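Local coordinates for protein endo alpha-1,4 polygalactosaminidase (Neosartorya fumigata, PDB 6OJ1) that cleaves alpha-1,4-linked galactosamine polymers at internal positions as a glycoside hydrolase and thereby disrupts microbial biofilms, at residues Gln207-Asn212 with Val227-Tyr232; Tyr232-Lys237 with Ile265-Leu270; Leu173-His178 with Ile197-Trp202; Asp143-Asp148 with Arg180-Gly185. All coordinates share one frame; numbering follows the deposited sequence.

Overall arrangement
All four contacts belong to the (beta/alpha)-barrel of this GH114 enzyme. Contacts 3 and 4 interlock, with centres about 7 Å apart: helix 163-179 of contact 3 connects the two strands paired in contact 4, and Gln201 N bonds to Ile184 O. Contacts 1 and 2, centred about 11 Å apart, share Tyr232 at the end of strand 227-231, and Glu231 O meets Lys266 N there. Phe228 of contact 1 packs on Trp202 of contact 3, tying the groups together, whereas contacts 2 and 3 lie about 28 Å apart between centres. The side chain of Tyr232 comes within about 6 Å of a bound potassium ion. Asn181 of contact 4 carries an N-linked sugar, and Asn269 of contact 2 hydrogen-bonds to a mannose of another glycan.

Contact 1 of 4, residues Gln207-Asn212 with Val227-Tyr232; sequences QCAQYN and VFHIEY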
# COMPACT_ATOMS: atom_id res chain seq x y z
N GLN A 207 -3.94 -5.89 -9.33
CA GLN A 207 -4.09 -6.45 -10.67
C GLN A 207 -3.44 -7.81 -10.87
O GLN A 207 -3.13 -8.17 -12.02
CB GLN A 207 -3.55 -5.49 -11.73
CG GLN A 207 -4.28 -4.15 -11.76
CD GLN A 207 -3.50 -3.10 -12.51
OE1 GLN A 207 -2.60 -2.47 -11.95
NE2 GLN A 207 -3.83 -2.91 -13.77
N CYS A 208 -3.23 -8.61 -9.83
CA CYS A 208 -2.66 -9.93 -10.09
C CYS A 208 -3.57 -10.77 -10.98
O CYS A 208 -3.08 -11.62 -11.73
CB CYS A 208 -2.38 -10.67 -8.78
SG CYS A 208 -3.84 -11.14 -7.80
N ALA A 209 -4.88 -10.53 -10.92
CA ALA A 209 -5.80 -11.31 -11.75
C ALA A 209 -5.61 -10.97 -13.23
O ALA A 209 -5.66 -11.86 -14.09
CB ALA A 209 -7.24 -11.05 -11.32
N GLN A 210 -5.36 -9.70 -13.52
CA GLN A 210 -5.19 -9.25 -14.90
C GLN A 210 -3.92 -9.80 -15.53
O GLN A 210 -3.88 -10.02 -16.75
CB GLN A 210 -5.21 -7.72 -14.92
CG GLN A 210 -5.02 -7.08 -16.28
CD GLN A 210 -5.01 -5.55 -16.20
OE1 GLN A 210 -5.19 -4.96 -15.12
NE2 GLN A 210 -4.80 -4.90 -17.33
N TYR A 211 -2.88 -10.08 -14.72
CA TYR A 211 -1.56 -10.44 -15.23
C TYR A 211 -1.08 -11.82 -14.80
O TYR A 211 0.12 -12.10 -14.86
CB TYR A 211 -0.54 -9.37 -14.81
CG TYR A 211 -0.82 -8.05 -15.46
CD1 TYR A 211 -0.75 -7.91 -16.85
CD2 TYR A 211 -1.20 -6.94 -14.71
CE1 TYR A 211 -1.02 -6.71 -17.46
CE2 TYR A 211 -1.47 -5.73 -15.31
CZ TYR A 211 -1.38 -5.62 -16.68
OH TYR A 211 -1.65 -4.41 -17.29
N ASN A 212 -1.99 -12.70 -14.37
CA ASN A 212 -1.65 -14.09 -14.09
C ASN A 212 -0.59 -14.21 -13.00
O ASN A 212 0.34 -15.02 -13.12
CB ASN A 212 -1.17 -14.80 -15.36
CG ASN A 212 -2.26 -15.59 -16.04
OD1 ASN A 212 -2.63 -16.66 -15.57
ND2 ASN A 212 -2.75 -15.07 -17.16
N VAL A 227 -4.50 -10.69 1.71
CA VAL A 227 -4.09 -9.92 0.53
C VAL A 227 -5.18 -8.89 0.30
O VAL A 227 -6.33 -9.24 -0.01
CB VAL A 227 -3.91 -10.79 -0.72
CG1 VAL A 227 -3.57 -9.87 -1.90
CG2 VAL A 227 -2.84 -11.85 -0.50
N PHE A 228 -4.83 -7.63 0.45
CA PHE A 228 -5.73 -6.53 0.14
C PHE A 228 -5.58 -6.25 -1.35
O PHE A 228 -4.59 -5.68 -1.80
CB PHE A 228 -5.42 -5.34 1.04
CG PHE A 228 -5.65 -5.65 2.49
CD1 PHE A 228 -6.91 -6.07 2.91
CD2 PHE A 228 -4.62 -5.57 3.42
CE1 PHE A 228 -7.15 -6.39 4.25
CE2 PHE A 228 -4.86 -5.88 4.76
CZ PHE A 228 -6.12 -6.30 5.18
N HIS A 229 -6.58 -6.70 -2.12
CA HIS A 229 -6.43 -6.93 -3.55
C HIS A 229 -7.28 -5.93 -4.33
O HIS A 229 -8.49 -5.84 -4.10
CB HIS A 229 -6.83 -8.38 -3.87
CG HIS A 229 -7.00 -8.66 -5.33
ND1 HIS A 229 -8.13 -9.26 -5.84
CD2 HIS A 229 -6.18 -8.43 -6.39
CE1 HIS A 229 -8.00 -9.38 -7.15
NE2 HIS A 229 -6.83 -8.88 -7.51
N ILE A 230 -6.65 -5.21 -5.25
CA ILE A 230 -7.32 -4.20 -6.07
C ILE A 230 -7.31 -4.64 -7.52
O ILE A 230 -6.28 -5.09 -8.04
CB ILE A 230 -6.63 -2.82 -5.96
CG1 ILE A 230 -6.37 -2.43 -4.51
CG2 ILE A 230 -7.46 -1.75 -6.65
CD1 ILE A 230 -5.47 -1.19 -4.40
N GLU A 231 -8.46 -4.50 -8.20
CA GLU A 231 -8.50 -4.60 -9.66
C GLU A 231 -9.14 -3.33 -10.21
O GLU A 231 -9.97 -2.70 -9.55
CB GLU A 231 -9.27 -5.83 -10.15
CG GLU A 231 -8.62 -7.18 -9.74
CD GLU A 231 -7.38 -7.53 -10.56
OE1 GLU A 231 -7.28 -7.11 -11.73
OE2 GLU A 231 -6.50 -8.26 -10.03
N TYR A 232 -8.75 -2.97 -11.44
CA TYR A 232 -9.15 -1.72 -12.08
C TYR A 232 -9.80 -2.04 -13.42
O TYR A 232 -9.23 -1.79 -14.48
CB TYR A 232 -7.95 -0.80 -12.30
CG TYR A 232 -7.17 -0.39 -11.07
CD1 TYR A 232 -7.72 0.45 -10.11
CD2 TYR A 232 -5.86 -0.83 -10.88
CE1 TYR A 232 -6.99 0.84 -8.99
CE2 TYR A 232 -5.12 -0.45 -9.77
CZ TYR A 232 -5.69 0.38 -8.83
OH TYR A 232 -4.97 0.78 -7.72
O HOH W 1 -7.38 -4.81 -13.24
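The amide of Gln207 butts against the ring edge of Tyr232, CD lying 3.7 Å from Tyr232 CD2 with the two planes 79° apart. Gln207 is extended beyond CG, and its NE2 gives a hydrogen bond of 2.8 Å to Gln210 OE1, which ties the amide back to its own loop. The backbone joins in as well: Gln207 N donates to Ile230 O at 2.8 Å. In the (beta/alpha)-barrel this is where the loop after strand 202-206 folds over the C-terminal end of its parallel neighbour, strand 227-231. Glu231, bent at chi2 (-75°), curls its carboxylate back against that loop. Glu231 OE2 is gripped twice: Ala209 N reaches it on the syn side, 28° out of the carboxylate plane, while His229 NE2 takes the anti lone pair of this OE2 at 2.6 Å. Thr263 holds the other ring nitrogen of His229, so the imidazole is fixed at both ends. Cys208, disulfide-bonded to Cys214, leaves SG 3.8 Å from His229 NE2, obliquely placed against the ring. One water joins Glu231 OE1, Gln210 OE1 and Tyr232 N, donating to both side-chain oxygens and accepting from the backbone.

Contact 2 of 4, residues Tyr232-Lys237 with Ile265-Leu270; sequences YPKGDK and IKNMNL. With MAN (alpha-D-mannopyranose), chain B.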
# COMPACT_ATOMS: atom_id res chain seq x y z
N TYR A 232 -8.75 -2.97 -11.44
CA TYR A 232 -9.15 -1.72 -12.08
C TYR A 232 -9.80 -2.04 -13.42
O TYR A 232 -9.23 -1.79 -14.48
CB TYR A 232 -7.95 -0.80 -12.30
CG TYR A 232 -7.17 -0.39 -11.07
CD1 TYR A 232 -7.72 0.45 -10.11
CD2 TYR A 232 -5.86 -0.83 -10.88
CE1 TYR A 232 -6.99 0.84 -8.99
CE2 TYR A 232 -5.12 -0.45 -9.77
CZ TYR A 232 -5.69 0.38 -8.83
OH TYR A 232 -4.97 0.78 -7.72
N PRO A 233 -11.02 -2.59 -13.40
CA PRO A 233 -11.60 -3.10 -14.66
C PRO A 233 -11.97 -2.02 -15.67
O PRO A 233 -12.11 -2.34 -16.85
CB PRO A 233 -12.83 -3.88 -14.18
CG PRO A 233 -13.17 -3.30 -12.87
CD PRO A 233 -11.87 -2.88 -12.23
N LYS A 234 -12.16 -0.77 -15.25
CA LYS A 234 -12.47 0.30 -16.20
C LYS A 234 -11.25 0.80 -16.94
O LYS A 234 -11.38 1.62 -17.86
CB LYS A 234 -13.15 1.48 -15.49
CG LYS A 234 -14.43 1.13 -14.72
CD LYS A 234 -14.99 2.33 -13.94
CE LYS A 234 -15.92 1.88 -12.82
NZ LYS A 234 -16.34 3.02 -11.91
N GLY A 235 -10.05 0.35 -16.57
CA GLY A 235 -8.86 0.77 -17.27
C GLY A 235 -8.22 1.98 -16.62
O GLY A 235 -8.62 2.45 -15.56
N ASP A 236 -7.19 2.49 -17.30
CA ASP A 236 -6.33 3.49 -16.69
C ASP A 236 -6.72 4.93 -17.03
O ASP A 236 -6.02 5.85 -16.62
CB ASP A 236 -4.87 3.23 -17.10
CG ASP A 236 -4.66 3.34 -18.59
OD1 ASP A 236 -5.66 3.22 -19.34
OD2 ASP A 236 -3.50 3.55 -19.01
N LYS A 237 -7.83 5.14 -17.74
CA LYS A 237 -8.23 6.49 -18.13
C LYS A 237 -9.68 6.83 -17.81
O LYS A 237 -10.12 7.94 -18.11
CB LYS A 237 -7.99 6.70 -19.63
N ILE A 265 -12.97 -3.69 -6.14
CA ILE A 265 -12.98 -3.17 -7.50
C ILE A 265 -13.02 -1.65 -7.40
O ILE A 265 -13.89 -1.09 -6.72
CB ILE A 265 -14.18 -3.72 -8.28
CG1 ILE A 265 -14.02 -5.23 -8.45
CG2 ILE A 265 -14.32 -3.03 -9.62
CD1 ILE A 265 -15.32 -5.95 -8.69
N LYS A 266 -12.04 -0.98 -8.02
CA LYS A 266 -11.85 0.46 -7.81
C LYS A 266 -11.64 1.16 -9.15
O LYS A 266 -11.27 0.55 -10.15
CB LYS A 266 -10.62 0.75 -6.90
CG LYS A 266 -10.68 0.12 -5.52
CD LYS A 266 -11.73 0.83 -4.66
CE LYS A 266 -11.34 2.29 -4.38
NZ LYS A 266 -12.34 2.89 -3.43
N ASN A 267 -11.87 2.48 -9.13
CA ASN A 267 -11.32 3.34 -10.17
C ASN A 267 -9.80 3.44 -10.01
O ASN A 267 -9.27 3.35 -8.91
CB ASN A 267 -11.90 4.75 -10.07
CG ASN A 267 -13.36 4.80 -10.38
OD1 ASN A 267 -13.82 4.21 -11.36
ND2 ASN A 267 -14.11 5.53 -9.56
N MET A 268 -9.11 3.67 -11.14
CA MET A 268 -7.65 3.83 -11.09
C MET A 268 -7.23 5.03 -10.25
O MET A 268 -6.12 5.05 -9.70
CB MET A 268 -7.09 3.95 -12.52
CG MET A 268 -5.58 4.10 -12.60
SD MET A 268 -4.67 2.55 -12.38
CE MET A 268 -5.12 1.67 -13.87
N ASN A 269 -8.11 6.03 -10.09
CA ASN A 269 -7.75 7.17 -9.26
C ASN A 269 -7.93 6.91 -7.77
O ASN A 269 -7.57 7.77 -6.96
CB ASN A 269 -8.53 8.43 -9.70
CG ASN A 269 -10.03 8.37 -9.40
OD1 ASN A 269 -10.52 7.43 -8.78
ND2 ASN A 269 -10.77 9.42 -9.83
N LEU A 270 -8.47 5.74 -7.40
CA LEU A 270 -8.66 5.35 -6.00
C LEU A 270 -9.45 6.40 -5.21
O LEU A 270 -9.14 6.72 -4.06
CB LEU A 270 -7.31 5.03 -5.34
CG LEU A 270 -6.65 3.76 -5.90
CD1 LEU A 270 -5.22 3.61 -5.29
CD2 LEU A 270 -7.51 2.52 -5.63
C1 MAN B . -11.92 14.23 -11.40
C2 MAN B . -10.87 13.23 -10.81
C3 MAN B . -10.21 12.42 -11.93
C4 MAN B . -11.28 11.79 -12.87
C5 MAN B . -12.22 12.89 -13.40
C6 MAN B . -13.35 12.37 -14.27
O2 MAN B . -11.49 12.28 -9.95
O3 MAN B . -9.32 11.42 -11.40
O4 MAN B . -10.66 11.12 -13.97
O5 MAN B . -12.83 13.59 -12.27
O6 MAN B . -14.09 13.49 -14.74
O HOH W 2 -4.01 3.40 -8.68
O HOH W 3 -11.43 0.58 -12.84
O HOH W 4 -10.35 2.98 -13.70
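Met268 lays its sulfur over the Tyr232 ring in a Met-aromatic contact, SD 3.9 Å from the ring centroid and only 12° off the normal. Met268 CG is anti to the backbone N (chi1 -179°), and bends at chi2 and chi3 then fold the thioether across that face and carry CE on to Asp236, 3.6 Å from its CB. Leu270 meets the same ring at its edge, with CD2 in the ring plane and 3.8 Å from Tyr232 CE1. The carbonyl oxygens of Lys266 and Asn267 also lie along the rim. Beside this core, Pro233 CG presses on Ile265 CG2 at 3.5 Å, a tight fit between side chains crossing at about a right angle. The setting is the C-terminal ends of neighbouring parallel barrel strands 227-231 and 261-266, where each strand is followed by a type I turn, Tyr232 to Gly235 and Asn267 to Leu270. Farther out, the long arm of Lys234 brings NZ to Asn267 OD1 at 2.8 Å, with the nitrogen tilted 21° from the carbonyl plane; Leu242 O and Asn240 OD1 hold the same ammonium group. Three waters stitch the polar edge: one donates to both Met268 O and Tyr232 OH, the hydroxyl that also bonds to Glu206, a second links Lys234 N to Lys266 O, and a third spans Gly235 O and Met268 N. At the outer margin Asn269 ND2 donates a nearly straight bond of 2.9 Å to O3 of a mannose, which Asn239 ND2 also holds.

Contact 3 of 4, residues Leu173-His178 with Ile197-Trp202; sequences LANAAH and IKNMQW
Gln201 OE1 is held by two donors: the ring nitrogen of His178, whose NE2 lies 2.9 Å from OE1, and the backbone N of Ile184 in the neighbouring strand 183-187. The His178 bond lies in the plane of the imidazole, although the ring and the Gln201 amide are turned 59° from each other; a bend at chi2 (62°) brings the Gln201 amide round to it. The same ring edge faces the backbone of the loop, with His178 CE1 3.1 Å from Asn199 O, and Ala174 O sits over one ring face near its rim. On the helix, Asn175 OD1 accepts from Asn199 ND2 at 3.1 Å, the nitrogen standing 46° above the carbonyl plane and off the lone pairs; Asn171 OD1 is a second acceptor for ND2. Ala174 CB packs against the same asparagine, 3.6 Å from Asn199 CG, and lies 3.7 Å from Met200 CE. Thr30, from the N-terminal region, bonds to Asn175 OD1, His178 ND1 and Asn199 OD1. Helix 163-179 is thus joined to the loop leading into barrel strand 202-206 mainly by buried polar groups. With NE2 donating to Gln201 and ND1 bonded to Thr30, both nitrogens of His178 are engaged, which should fix the rotation of its ring.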
# COMPACT_ATOMS: atom_id res chain seq x y z
N LEU A 173 11.75 -0.49 7.05
CA LEU A 173 10.45 0.13 7.29
C LEU A 173 9.62 -0.69 8.27
O LEU A 173 8.95 -0.13 9.14
CB LEU A 173 9.69 0.29 5.97
CG LEU A 173 10.26 1.26 4.93
CD1 LEU A 173 9.42 1.17 3.65
CD2 LEU A 173 10.28 2.71 5.46
N ALA A 174 9.65 -2.03 8.14
CA ALA A 174 8.84 -2.89 9.01
C ALA A 174 9.30 -2.80 10.45
O ALA A 174 8.48 -2.68 11.37
CB ALA A 174 8.90 -4.34 8.53
N ASN A 175 10.61 -2.87 10.68
CA ASN A 175 11.11 -2.76 12.05
C ASN A 175 10.78 -1.39 12.64
O ASN A 175 10.44 -1.29 13.82
CB ASN A 175 12.61 -3.04 12.08
CG ASN A 175 12.93 -4.47 11.68
OD1 ASN A 175 12.10 -5.37 11.83
ND2 ASN A 175 14.14 -4.69 11.17
N ALA A 176 10.87 -0.34 11.82
CA ALA A 176 10.56 1.01 12.31
C ALA A 176 9.07 1.16 12.61
O ALA A 176 8.69 1.80 13.60
CB ALA A 176 10.97 2.05 11.27
N ALA A 177 8.21 0.62 11.73
CA ALA A 177 6.78 0.66 11.99
C ALA A 177 6.44 -0.13 13.25
O ALA A 177 5.69 0.33 14.11
CB ALA A 177 6.01 0.11 10.79
N HIS A 178 7.00 -1.34 13.38
CA HIS A 178 6.68 -2.13 14.56
C HIS A 178 7.17 -1.45 15.83
O HIS A 178 6.52 -1.56 16.88
CB HIS A 178 7.29 -3.54 14.44
CG HIS A 178 6.72 -4.35 13.32
ND1 HIS A 178 7.39 -5.43 12.76
CD2 HIS A 178 5.55 -4.24 12.64
CE1 HIS A 178 6.66 -5.94 11.79
NE2 HIS A 178 5.54 -5.24 11.69
N ILE A 197 8.42 -11.50 4.16
CA ILE A 197 7.07 -11.87 4.59
C ILE A 197 6.97 -12.01 6.11
O ILE A 197 5.94 -11.66 6.70
CB ILE A 197 6.59 -13.14 3.86
CG1 ILE A 197 5.12 -13.42 4.22
CG2 ILE A 197 7.46 -14.35 4.20
CD1 ILE A 197 4.42 -14.36 3.27
N LYS A 198 8.02 -12.51 6.77
CA LYS A 198 7.94 -12.68 8.22
C LYS A 198 7.71 -11.36 8.95
O LYS A 198 7.18 -11.35 10.06
CB LYS A 198 9.21 -13.35 8.76
CG LYS A 198 9.38 -14.79 8.33
CD LYS A 198 10.68 -15.36 8.88
N ASN A 199 8.11 -10.25 8.34
CA ASN A 199 7.94 -8.92 8.91
C ASN A 199 6.63 -8.27 8.47
O ASN A 199 6.32 -7.18 8.95
CB ASN A 199 9.12 -8.02 8.52
CG ASN A 199 9.94 -7.56 9.71
OD1 ASN A 199 9.48 -7.60 10.86
ND2 ASN A 199 11.17 -7.09 9.44
N MET A 200 5.89 -8.89 7.56
CA MET A 200 4.70 -8.29 6.96
C MET A 200 3.44 -8.80 7.66
O MET A 200 3.37 -9.95 8.07
CB MET A 200 4.59 -8.62 5.46
CG MET A 200 5.75 -8.14 4.59
SD MET A 200 5.95 -6.35 4.57
CE MET A 200 7.29 -6.17 5.75
N GLN A 201 2.43 -7.93 7.76
CA GLN A 201 1.12 -8.36 8.24
C GLN A 201 0.12 -8.58 7.11
O GLN A 201 -0.95 -9.16 7.36
CB GLN A 201 0.55 -7.36 9.26
CG GLN A 201 1.21 -7.41 10.66
CD GLN A 201 2.68 -7.07 10.64
OE1 GLN A 201 3.07 -5.93 10.39
NE2 GLN A 201 3.52 -8.06 10.93
N TRP A 202 0.43 -8.15 5.89
CA TRP A 202 -0.44 -8.37 4.74
C TRP A 202 0.36 -8.09 3.47
O TRP A 202 1.50 -7.61 3.51
CB TRP A 202 -1.66 -7.44 4.76
CG TRP A 202 -1.29 -5.98 4.82
CD1 TRP A 202 -0.86 -5.19 3.79
CD2 TRP A 202 -1.28 -5.15 5.99
NE1 TRP A 202 -0.60 -3.91 4.25
CE2 TRP A 202 -0.84 -3.87 5.60
CE3 TRP A 202 -1.60 -5.37 7.34
CZ2 TRP A 202 -0.73 -2.80 6.49
CZ3 TRP A 202 -1.48 -4.32 8.23
CH2 TRP A 202 -1.05 -3.05 7.80

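Contact 4 of 4, residues Asp143-Asp148 with Arg180-Gly185; sequences DGVDPD and RNMSIG. With NAG (2-acetamido-2-deoxy-beta-D-glucopyranose), chain D.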
# COMPACT_ATOMS: atom_id res chain seq x y z
N ASP A 143 -3.22 2.58 12.55
CA ASP A 143 -3.02 1.22 13.02
C ASP A 143 -1.92 0.52 12.26
O ASP A 143 -1.23 -0.35 12.81
CB ASP A 143 -4.32 0.42 12.90
CG ASP A 143 -5.39 0.95 13.80
OD1 ASP A 143 -5.24 0.84 15.04
OD2 ASP A 143 -6.38 1.52 13.28
N GLY A 144 -1.73 0.90 11.00
CA GLY A 144 -0.72 0.28 10.16
C GLY A 144 -0.40 1.25 9.06
O GLY A 144 -1.03 2.30 8.92
N VAL A 145 0.61 0.90 8.26
CA VAL A 145 1.04 1.74 7.14
C VAL A 145 1.16 0.89 5.89
O VAL A 145 1.44 -0.32 5.95
CB VAL A 145 2.37 2.48 7.44
CG1 VAL A 145 2.19 3.51 8.57
CG2 VAL A 145 3.48 1.48 7.79
N ASP A 146 0.97 1.54 4.73
CA ASP A 146 0.95 0.90 3.42
C ASP A 146 1.97 1.63 2.55
O ASP A 146 1.62 2.60 1.85
CB ASP A 146 -0.47 0.96 2.83
CG ASP A 146 -0.55 0.47 1.39
OD1 ASP A 146 0.37 -0.22 0.91
OD2 ASP A 146 -1.55 0.80 0.72
N PRO A 147 3.25 1.22 2.59
CA PRO A 147 4.32 1.98 1.91
C PRO A 147 4.44 1.59 0.44
O PRO A 147 4.68 0.42 0.11
CB PRO A 147 5.58 1.59 2.70
CG PRO A 147 5.07 0.85 3.94
CD PRO A 147 3.80 0.20 3.49
N ASP A 148 4.30 2.59 -0.44
CA ASP A 148 4.19 2.37 -1.87
C ASP A 148 5.56 2.41 -2.53
O ASP A 148 6.54 2.93 -1.98
CB ASP A 148 3.28 3.43 -2.50
CG ASP A 148 2.66 2.99 -3.82
OD1 ASP A 148 2.90 1.85 -4.30
OD2 ASP A 148 1.87 3.80 -4.38
N ARG A 180 7.05 1.60 16.40
CA ARG A 180 6.05 2.62 16.66
C ARG A 180 4.67 2.03 16.88
O ARG A 180 3.68 2.76 16.84
CB ARG A 180 6.06 3.62 15.51
CG ARG A 180 7.38 4.35 15.38
CD ARG A 180 7.58 4.92 13.97
NE ARG A 180 8.72 5.85 13.95
CZ ARG A 180 10.00 5.49 13.98
NH1 ARG A 180 10.95 6.43 13.96
NH2 ARG A 180 10.35 4.19 14.05
N ASN A 181 4.60 0.71 17.11
CA ASN A 181 3.35 -0.01 17.39
C ASN A 181 2.38 -0.00 16.22
O ASN A 181 1.16 0.01 16.41
CB ASN A 181 2.67 0.56 18.64
CG ASN A 181 1.63 -0.37 19.19
OD1 ASN A 181 1.83 -1.58 19.29
ND2 ASN A 181 0.49 0.19 19.55
N MET A 182 2.90 -0.01 14.99
CA MET A 182 2.07 -0.09 13.81
C MET A 182 2.40 -1.33 13.01
O MET A 182 3.55 -1.79 12.98
CB MET A 182 2.24 1.14 12.92
CG MET A 182 1.75 2.43 13.59
SD MET A 182 2.00 3.86 12.52
CE MET A 182 3.77 3.85 12.36
N SER A 183 1.38 -1.86 12.33
CA SER A 183 1.55 -2.95 11.38
C SER A 183 1.95 -2.39 10.01
O SER A 183 1.90 -1.19 9.76
CB SER A 183 0.26 -3.77 11.30
OG SER A 183 -0.07 -4.26 12.59
N ILE A 184 2.36 -3.30 9.12
CA ILE A 184 2.87 -2.93 7.81
C ILE A 184 2.58 -4.08 6.86
O ILE A 184 2.35 -5.22 7.27
CB ILE A 184 4.39 -2.64 7.87
CG1 ILE A 184 4.86 -1.92 6.61
CG2 ILE A 184 5.18 -3.94 8.09
CD1 ILE A 184 6.30 -1.38 6.75
N GLY A 185 2.59 -3.79 5.56
CA GLY A 185 2.48 -4.84 4.56
C GLY A 185 3.30 -4.51 3.33
O GLY A 185 3.81 -3.40 3.17
C1 NAG D . -0.53 -0.63 20.12
C2 NAG D . -1.31 0.18 21.13
C3 NAG D . -2.18 -0.75 21.97
C4 NAG D . -3.05 -1.62 21.06
C5 NAG D . -2.21 -2.28 19.96
C6 NAG D . -3.04 -3.00 18.92
C7 NAG D . 0.63 0.53 22.63
C8 NAG D . 1.44 1.55 23.38
N2 NAG D . -0.43 1.00 21.96
O3 NAG D . -3.00 0.02 22.84
O4 NAG D . -3.70 -2.63 21.81
O5 NAG D . -1.42 -1.31 19.26
O6 NAG D . -3.90 -2.11 18.23
O7 NAG D . 0.91 -0.67 22.65
O HOH W 5 -1.36 -1.15 15.39
O HOH W 6 5.39 -2.13 1.00
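Two backbone hydrogen bonds join the strands: Ser183 N donates to Asp143 O at 3.1 Å, in the carbonyl plane and on a lone pair, and Val145 N donates to Ser183 O at 2.9 Å. They bracket Gly144, which has no side chain and lets its CA come within 3.0 Å of Ser183 O. Val145 O is buried without a hydrogen-bond partner, and Ile184 CA lies 3.5 Å from Val145 O in a CA-H...O contact. The strand axes run 24° apart, in the same direction, as expected of a right-handed beta-alpha-beta crossover of a (beta/alpha)-barrel: helix 163-179 links strand 144-148 to strand 183-187. A Schellman motif ends that helix, with Met182 N bonded to Ala177 O, Asn181 N to His178 O, and Asn181 at positive phi. Apolar contacts gather on the side facing the helices. Val145 CG1 lies 4.0 Å from Met182 SD, and its CG2 touches Ile184 CG1. Ile184 CG1 is anti to the backbone N (chi1 -165°), and from there CD1 reaches Pro147 CG at 3.8 Å; Leu173 backs both residues. Ser183 OG, by contrast, bonds to Trp34 O. One water bridges Pro147 O and Gly185 O, donating to each. At the opposite end, Asn181 ND2 is bonded covalently to C1 of an N-acetylglucosamine.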